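Local coordinates for RabGDI protein (Plasmodium falciparum 3D7, PDB 3P1W) that probably acts as a Rab GDP-dissociation inhibitor, holding prenylated Rab GTPases in their GDP-bound form and carrying them between membranes, at residues K165-Y170 against E231-Y236; D183-Y188 against L193-H198. One frame throughout, in Å; residues are numbered along the deposited sequence.

Contact 1 (K165-Y170 against E231-Y236); sequences KNFYQY and ERIKLY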
loop_
_atom_site.group_PDB
_atom_site.type_symbol
_atom_site.label_atom_id
_atom_site.label_comp_id
_atom_site.label_asym_id
_atom_site.label_seq_id
_atom_site.Cartn_x
_atom_site.Cartn_y
_atom_site.Cartn_z
ATOM N N LYS A 165 -18.598 20.465 -6.940
ATOM C CA LYS A 165 -19.010 20.948 -5.613
ATOM C C LYS A 165 -20.331 20.295 -5.226
ATOM O O LYS A 165 -20.477 19.816 -4.108
ATOM C CB LYS A 165 -19.131 22.480 -5.552
ATOM C CG LYS A 165 -19.718 23.021 -4.208
ATOM C CD LYS A 165 -20.209 24.501 -4.249
ATOM C CE LYS A 165 -21.306 24.785 -5.302
ATOM N NZ LYS A 165 -22.668 25.182 -4.764
ATOM N N ASN A 166 -21.277 20.263 -6.160
ATOM C CA ASN A 166 -22.596 19.677 -5.915
ATOM C C ASN A 166 -22.471 18.184 -5.624
ATOM O O ASN A 166 -23.142 17.645 -4.735
ATOM C CB ASN A 166 -23.538 19.911 -7.110
ATOM C CG ASN A 166 -23.933 21.383 -7.283
ATOM O OD1 ASN A 166 -24.082 22.132 -6.309
ATOM N ND2 ASN A 166 -24.121 21.799 -8.540
ATOM N N PHE A 167 -21.582 17.518 -6.354
ATOM C CA PHE A 167 -21.341 16.100 -6.135
ATOM C C PHE A 167 -20.795 15.852 -4.732
ATOM O O PHE A 167 -21.292 15.001 -4.012
ATOM C CB PHE A 167 -20.389 15.554 -7.196
ATOM C CG PHE A 167 -20.053 14.112 -7.010
ATOM C CD1 PHE A 167 -21.032 13.146 -7.148
ATOM C CD2 PHE A 167 -18.762 13.719 -6.701
ATOM C CE1 PHE A 167 -20.734 11.797 -6.977
ATOM C CE2 PHE A 167 -18.459 12.369 -6.535
ATOM C CZ PHE A 167 -19.461 11.415 -6.670
ATOM N N TYR A 168 -19.770 16.596 -4.337
ATOM C CA TYR A 168 -19.213 16.435 -2.998
ATOM C C TYR A 168 -20.227 16.756 -1.896
ATOM O O TYR A 168 -20.262 16.082 -0.874
ATOM C CB TYR A 168 -17.947 17.266 -2.823
ATOM C CG TYR A 168 -16.677 16.612 -3.369
ATOM C CD1 TYR A 168 -16.660 15.295 -3.840
ATOM C CD2 TYR A 168 -15.483 17.293 -3.344
ATOM C CE1 TYR A 168 -15.472 14.710 -4.306
ATOM C CE2 TYR A 168 -14.313 16.730 -3.803
ATOM C CZ TYR A 168 -14.296 15.443 -4.281
ATOM O OH TYR A 168 -13.089 14.903 -4.729
ATOM N N GLN A 169 -21.039 17.784 -2.098
ATOM C CA GLN A 169 -22.112 18.087 -1.149
ATOM C C GLN A 169 -23.052 16.892 -0.998
ATOM O O GLN A 169 -23.339 16.466 0.119
ATOM C CB GLN A 169 -22.870 19.354 -1.559
ATOM C CG GLN A 169 -22.084 20.624 -1.305
ATOM C CD GLN A 169 -22.827 21.868 -1.756
ATOM O OE1 GLN A 169 -23.992 21.799 -2.134
ATOM N NE2 GLN A 169 -22.154 23.007 -1.719
ATOM N N TYR A 170 -23.490 16.335 -2.124
ATOM C CA TYR A 170 -24.334 15.133 -2.124
ATOM C C TYR A 170 -23.711 13.975 -1.350
ATOM O O TYR A 170 -24.357 13.399 -0.473
ATOM C CB TYR A 170 -24.626 14.689 -3.560
ATOM C CG TYR A 170 -25.482 13.432 -3.683
ATOM C CD1 TYR A 170 -26.849 13.458 -3.391
ATOM C CD2 TYR A 170 -24.937 12.241 -4.141
ATOM C CE1 TYR A 170 -27.640 12.304 -3.526
ATOM C CE2 TYR A 170 -25.709 11.090 -4.277
ATOM C CZ TYR A 170 -27.065 11.130 -3.973
ATOM O OH TYR A 170 -27.808 9.975 -4.117
ATOM N N GLU A 231 -19.521 5.027 -0.829
ATOM C CA GLU A 231 -18.962 4.776 0.500
ATOM C C GLU A 231 -17.476 5.095 0.535
ATOM O O GLU A 231 -16.974 5.665 1.491
ATOM C CB GLU A 231 -19.176 3.310 0.927
ATOM C CG GLU A 231 -20.606 2.956 1.284
ATOM C CD GLU A 231 -21.043 3.465 2.651
ATOM O OE1 GLU A 231 -20.401 4.384 3.210
ATOM O OE2 GLU A 231 -22.056 2.945 3.162
ATOM N N ARG A 232 -16.781 4.717 -0.524
ATOM C CA ARG A 232 -15.344 4.935 -0.613
ATOM C C ARG A 232 -15.004 6.413 -0.746
ATOM O O ARG A 232 -14.086 6.912 -0.090
ATOM C CB ARG A 232 -14.777 4.153 -1.790
ATOM C CG ARG A 232 -14.761 2.643 -1.543
ATOM C CD ARG A 232 -14.462 1.893 -2.798
ATOM N NE ARG A 232 -13.062 2.016 -3.185
ATOM C CZ ARG A 232 -12.074 1.241 -2.729
ATOM N NH1 ARG A 232 -12.302 0.262 -1.857
ATOM N NH2 ARG A 232 -10.844 1.448 -3.157
ATOM N N ILE A 233 -15.750 7.115 -1.587
ATOM C CA ILE A 233 -15.573 8.567 -1.737
ATOM C C ILE A 233 -15.888 9.257 -0.418
ATOM O O ILE A 233 -15.104 10.068 0.059
ATOM C CB ILE A 233 -16.404 9.144 -2.912
ATOM C CG1 ILE A 233 -15.914 8.539 -4.225
ATOM C CG2 ILE A 233 -16.262 10.680 -2.983
ATOM C CD1 ILE A 233 -16.653 9.011 -5.469
ATOM N N LYS A 234 -17.004 8.888 0.212
ATOM C CA LYS A 234 -17.322 9.440 1.534
ATOM C C LYS A 234 -16.227 9.158 2.560
ATOM O O LYS A 234 -15.862 10.033 3.339
ATOM C CB LYS A 234 -18.667 8.918 2.057
ATOM C CG LYS A 234 -19.234 9.816 3.146
ATOM C CD LYS A 234 -20.668 9.453 3.518
ATOM C CE LYS A 234 -20.744 8.109 4.204
ATOM N NZ LYS A 234 -19.768 7.991 5.331
ATOM N N LEU A 235 -15.694 7.943 2.542
ATOM C CA LEU A 235 -14.612 7.565 3.462
ATOM C C LEU A 235 -13.363 8.410 3.281
ATOM O O LEU A 235 -12.746 8.813 4.268
ATOM C CB LEU A 235 -14.276 6.077 3.336
ATOM C CG LEU A 235 -13.293 5.514 4.378
ATOM C CD1 LEU A 235 -13.936 5.386 5.763
ATOM C CD2 LEU A 235 -12.754 4.169 3.908
ATOM N N TYR A 236 -12.979 8.672 2.030
ATOM C CA TYR A 236 -11.858 9.555 1.748
ATOM C C TYR A 236 -12.133 10.922 2.392
ATOM O O TYR A 236 -11.313 11.474 3.145
ATOM C CB TYR A 236 -11.699 9.723 0.238
ATOM C CG TYR A 236 -10.461 10.447 -0.189
ATOM C CD1 TYR A 236 -9.312 9.738 -0.571
ATOM C CD2 TYR A 236 -10.418 11.830 -0.236
ATOM C CE1 TYR A 236 -8.165 10.400 -0.957
ATOM C CE2 TYR A 236 -9.280 12.493 -0.643
ATOM C CZ TYR A 236 -8.150 11.782 -1.018
ATOM O OH TYR A 236 -7.006 12.457 -1.410
#
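Helix 226-243 meets Phe167 and Tyr168, two neighbouring aromatic residues on helix 158-173, through the side chain of Ile233. Just ahead of that residue in the chain, Arg232 turns to other parts of the protein, forming a salt bridge with Glu440 and a cation-pi contact with Tyr216; a long charged side chain suits that flank of the helix.

At Ile233 the CB points toward the opposing helix, and both branches are used. CG1 stands beside the backbone N (chi1 -63°), and the extended second torsion (chi2 180°) carries Ile233 CD1 outward to the edge of the Phe167 ring, where it lies near the ring plane, 3.9 Å from Phe167 CZ. The two side chains meet at about a right angle, a methyl group abutting an aromatic rim and not lying over its face. The other branch, Ile233 CG2, makes a looser touch, 4.3 Å from Tyr168 CE1. A beta-branched residue suits this place because its two arms diverge to separate partners, while the flat, rigid rings span the gap between the helices.

One residue further on, Lys234 has the closest backbone approach, its CA 8.5 Å from the CA of Tyr168, although its side chain does not share in the packing. Val213 of helix 203-213 touches both Ile233 and Tyr168, and the Tyr168 hydroxyl is hydrogen-bonded to the carbonyl of Pro144. This is buried apolar helix-helix packing, consistent with the all-helical domain of Rab GDI proteins.

Contact 2 (D183-Y188 against L193-H198); sequences DNLDPY and LEIYKH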
loop_
_atom_site.group_PDB
_atom_site.type_symbol
_atom_site.label_atom_id
_atom_site.label_comp_id
_atom_site.label_asym_id
_atom_site.label_seq_id
_atom_site.Cartn_x
_atom_site.Cartn_y
_atom_site.Cartn_z
ATOM N N ASP A 183 -31.808 11.671 -2.635
ATOM C CA ASP A 183 -32.408 12.524 -3.667
ATOM C C ASP A 183 -32.959 11.673 -4.826
ATOM O O ASP A 183 -32.826 12.036 -5.999
ATOM C CB ASP A 183 -31.398 13.565 -4.175
ATOM C CG ASP A 183 -32.062 14.706 -4.935
ATOM O OD1 ASP A 183 -33.301 14.805 -4.897
ATOM O OD2 ASP A 183 -31.348 15.502 -5.572
ATOM N N ASN A 184 -33.572 10.541 -4.467
ATOM C CA ASN A 184 -34.221 9.611 -5.408
ATOM C C ASN A 184 -33.301 8.896 -6.383
ATOM O O ASN A 184 -33.742 8.486 -7.459
ATOM C CB ASN A 184 -35.344 10.307 -6.178
ATOM C CG ASN A 184 -36.456 10.751 -5.280
ATOM O OD1 ASN A 184 -37.026 9.948 -4.543
ATOM N ND2 ASN A 184 -36.779 12.036 -5.329
ATOM N N LEU A 185 -32.034 8.739 -5.996
ATOM C CA LEU A 185 -31.075 7.930 -6.730
ATOM C C LEU A 185 -30.821 6.663 -5.913
ATOM O O LEU A 185 -30.165 6.719 -4.874
ATOM C CB LEU A 185 -29.767 8.711 -6.941
ATOM C CG LEU A 185 -29.891 10.129 -7.525
ATOM C CD1 LEU A 185 -28.584 10.886 -7.394
ATOM C CD2 LEU A 185 -30.340 10.101 -8.984
ATOM N N ASP A 186 -31.365 5.534 -6.368
ATOM C CA ASP A 186 -31.164 4.241 -5.701
ATOM C C ASP A 186 -29.723 3.762 -5.946
ATOM O O ASP A 186 -29.394 3.383 -7.065
ATOM C CB ASP A 186 -32.169 3.199 -6.231
ATOM C CG ASP A 186 -32.128 1.872 -5.462
ATOM O OD1 ASP A 186 -31.093 1.524 -4.855
ATOM O OD2 ASP A 186 -33.152 1.153 -5.468
ATOM N N PRO A 187 -28.868 3.769 -4.905
ATOM C CA PRO A 187 -27.457 3.386 -5.118
ATOM C C PRO A 187 -27.223 1.876 -5.236
ATOM O O PRO A 187 -26.096 1.458 -5.555
ATOM C CB PRO A 187 -26.766 3.933 -3.871
ATOM C CG PRO A 187 -27.796 3.822 -2.804
ATOM C CD PRO A 187 -29.134 4.066 -3.483
ATOM N N TYR A 188 -28.252 1.069 -4.958
ATOM C CA TYR A 188 -28.167 -0.390 -5.119
ATOM C C TYR A 188 -28.608 -0.846 -6.502
ATOM O O TYR A 188 -28.233 -1.929 -6.936
ATOM C CB TYR A 188 -28.976 -1.110 -4.029
ATOM C CG TYR A 188 -28.488 -0.735 -2.657
ATOM C CD1 TYR A 188 -27.434 -1.423 -2.060
ATOM C CD2 TYR A 188 -29.040 0.347 -1.978
ATOM C CE1 TYR A 188 -26.964 -1.056 -0.808
ATOM C CE2 TYR A 188 -28.580 0.721 -0.732
ATOM C CZ TYR A 188 -27.545 0.018 -0.152
ATOM O OH TYR A 188 -27.087 0.402 1.085
ATOM N N LEU A 193 -21.684 5.011 -12.698
ATOM C CA LEU A 193 -21.647 5.813 -13.918
ATOM C C LEU A 193 -22.945 6.612 -14.053
ATOM O O LEU A 193 -22.924 7.781 -14.408
ATOM C CB LEU A 193 -21.438 4.928 -15.156
ATOM C CG LEU A 193 -21.533 5.640 -16.516
ATOM C CD1 LEU A 193 -20.469 6.711 -16.648
ATOM C CD2 LEU A 193 -21.475 4.657 -17.685
ATOM N N GLU A 194 -24.068 5.977 -13.739
ATOM C CA GLU A 194 -25.356 6.677 -13.796
ATOM C C GLU A 194 -25.394 7.816 -12.772
ATOM O O GLU A 194 -25.951 8.869 -13.056
ATOM C CB GLU A 194 -26.527 5.705 -13.610
ATOM C CG GLU A 194 -26.695 4.746 -14.791
ATOM C CD GLU A 194 -27.772 3.703 -14.560
ATOM O OE1 GLU A 194 -28.953 3.985 -14.852
ATOM O OE2 GLU A 194 -27.444 2.592 -14.105
ATOM N N ILE A 195 -24.750 7.630 -11.613
ATOM C CA ILE A 195 -24.658 8.707 -10.617
ATOM C C ILE A 195 -23.795 9.866 -11.128
ATOM O O ILE A 195 -24.149 11.027 -10.952
ATOM C CB ILE A 195 -24.083 8.226 -9.271
ATOM C CG1 ILE A 195 -25.012 7.212 -8.598
ATOM C CG2 ILE A 195 -23.841 9.429 -8.344
ATOM C CD1 ILE A 195 -26.367 7.787 -8.177
ATOM N N TYR A 196 -22.657 9.555 -11.754
ATOM C CA TYR A 196 -21.823 10.594 -12.358
ATOM C C TYR A 196 -22.619 11.404 -13.390
ATOM O O TYR A 196 -22.619 12.632 -13.359
ATOM C CB TYR A 196 -20.595 9.989 -13.041
ATOM C CG TYR A 196 -19.467 9.517 -12.134
ATOM C CD1 TYR A 196 -19.098 10.223 -10.985
ATOM C CD2 TYR A 196 -18.729 8.382 -12.466
ATOM C CE1 TYR A 196 -18.017 9.805 -10.179
ATOM C CE2 TYR A 196 -17.657 7.948 -11.670
ATOM C CZ TYR A 196 -17.313 8.651 -10.520
ATOM O OH TYR A 196 -16.243 8.210 -9.747
ATOM N N LYS A 197 -23.263 10.695 -14.312
ATOM C CA LYS A 197 -24.105 11.315 -15.350
ATOM C C LYS A 197 -25.227 12.169 -14.773
ATOM O O LYS A 197 -25.605 13.169 -15.380
ATOM C CB LYS A 197 -24.705 10.245 -16.283
ATOM C CG LYS A 197 -23.681 9.616 -17.230
ATOM C CD LYS A 197 -24.272 8.433 -18.015
ATOM N N HIS A 198 -25.754 11.788 -13.610
ATOM C CA HIS A 198 -26.769 12.603 -12.946
ATOM C C HIS A 198 -26.192 13.969 -12.576
ATOM O O HIS A 198 -26.866 14.980 -12.728
ATOM C CB HIS A 198 -27.347 11.924 -11.699
ATOM C CG HIS A 198 -28.311 12.791 -10.946
ATOM N ND1 HIS A 198 -29.627 12.950 -11.333
ATOM C CD2 HIS A 198 -28.144 13.572 -9.853
ATOM C CE1 HIS A 198 -30.230 13.780 -10.501
ATOM N NE2 HIS A 198 -29.354 14.179 -9.598
#
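The loop 183-188 passes the last turn of helix 192-198 with its closest backbone approach between Leu185 and Ile195, whose CA atoms lie 7.5 Å apart, and no hydrogen bond joins the two segments. Asp183 and Asn184 both adopt left-handed helical backbone angles, and the chain then extends at Leu185, whose CB points toward the helix.

Leu185 does most of the work. Leu185 CB meets Ile195 CD1 at 3.7 Å; in that isoleucine CG1 stands beside the backbone N (chi1 -65°) and a second bend (chi2 -65°) directs CD1 to the loop. The two methyl groups of the leucine spread over one face of the His198 imidazole. Leu185 CD2 sits 3.9 Å from the centroid of the His198 ring and 14° off the normal, a CH-pi contact, while Leu185 CD1, over the same face, lies toward the CD2 edge of the ring, 3.7 Å from His198 CD2. The histidine ring reaches this position because its CG is anti to the backbone N (chi1 175°). A forked leucine is well matched to these partners: its base and one methyl meet Ile195, while the two methyls together cover the imidazole.

Farther along the loop, Asp186 OD1 accepts the backbone N-H of Tyr188 at 2.9 Å, an Asx turn that helps define the bend around Pro187. Tyr170 of helix 158-173 also packs against Leu185.

Since the join rests on dispersion and CH-pi contact alone, it needs no particular protonation of His198. Asp183 OD2 lies 4.7 Å from NE2 of His198, too far for direct contact, yet near enough that it might modestly favour a protonated imidazole.

Overall arrangement
Contact 1 is buried between helices 158-173 and 226-243; contact 2 sits farther from the centre of the chain, where a loop covers helix 192-198 and part of the join reaches the surface. Their centres are 13 Å apart, and contact 2 is nested within the chain between the segments of contact 1. Helix 158-173 links them: Phe167 touches Ile195 and Tyr196, and Tyr170 packs on Leu185 and Asp183. Both are apolar and lack hydrogen bonds between their segments, but the buried one sets a methyl at an aromatic edge, whereas the outer one lays leucine methyls over an imidazole face.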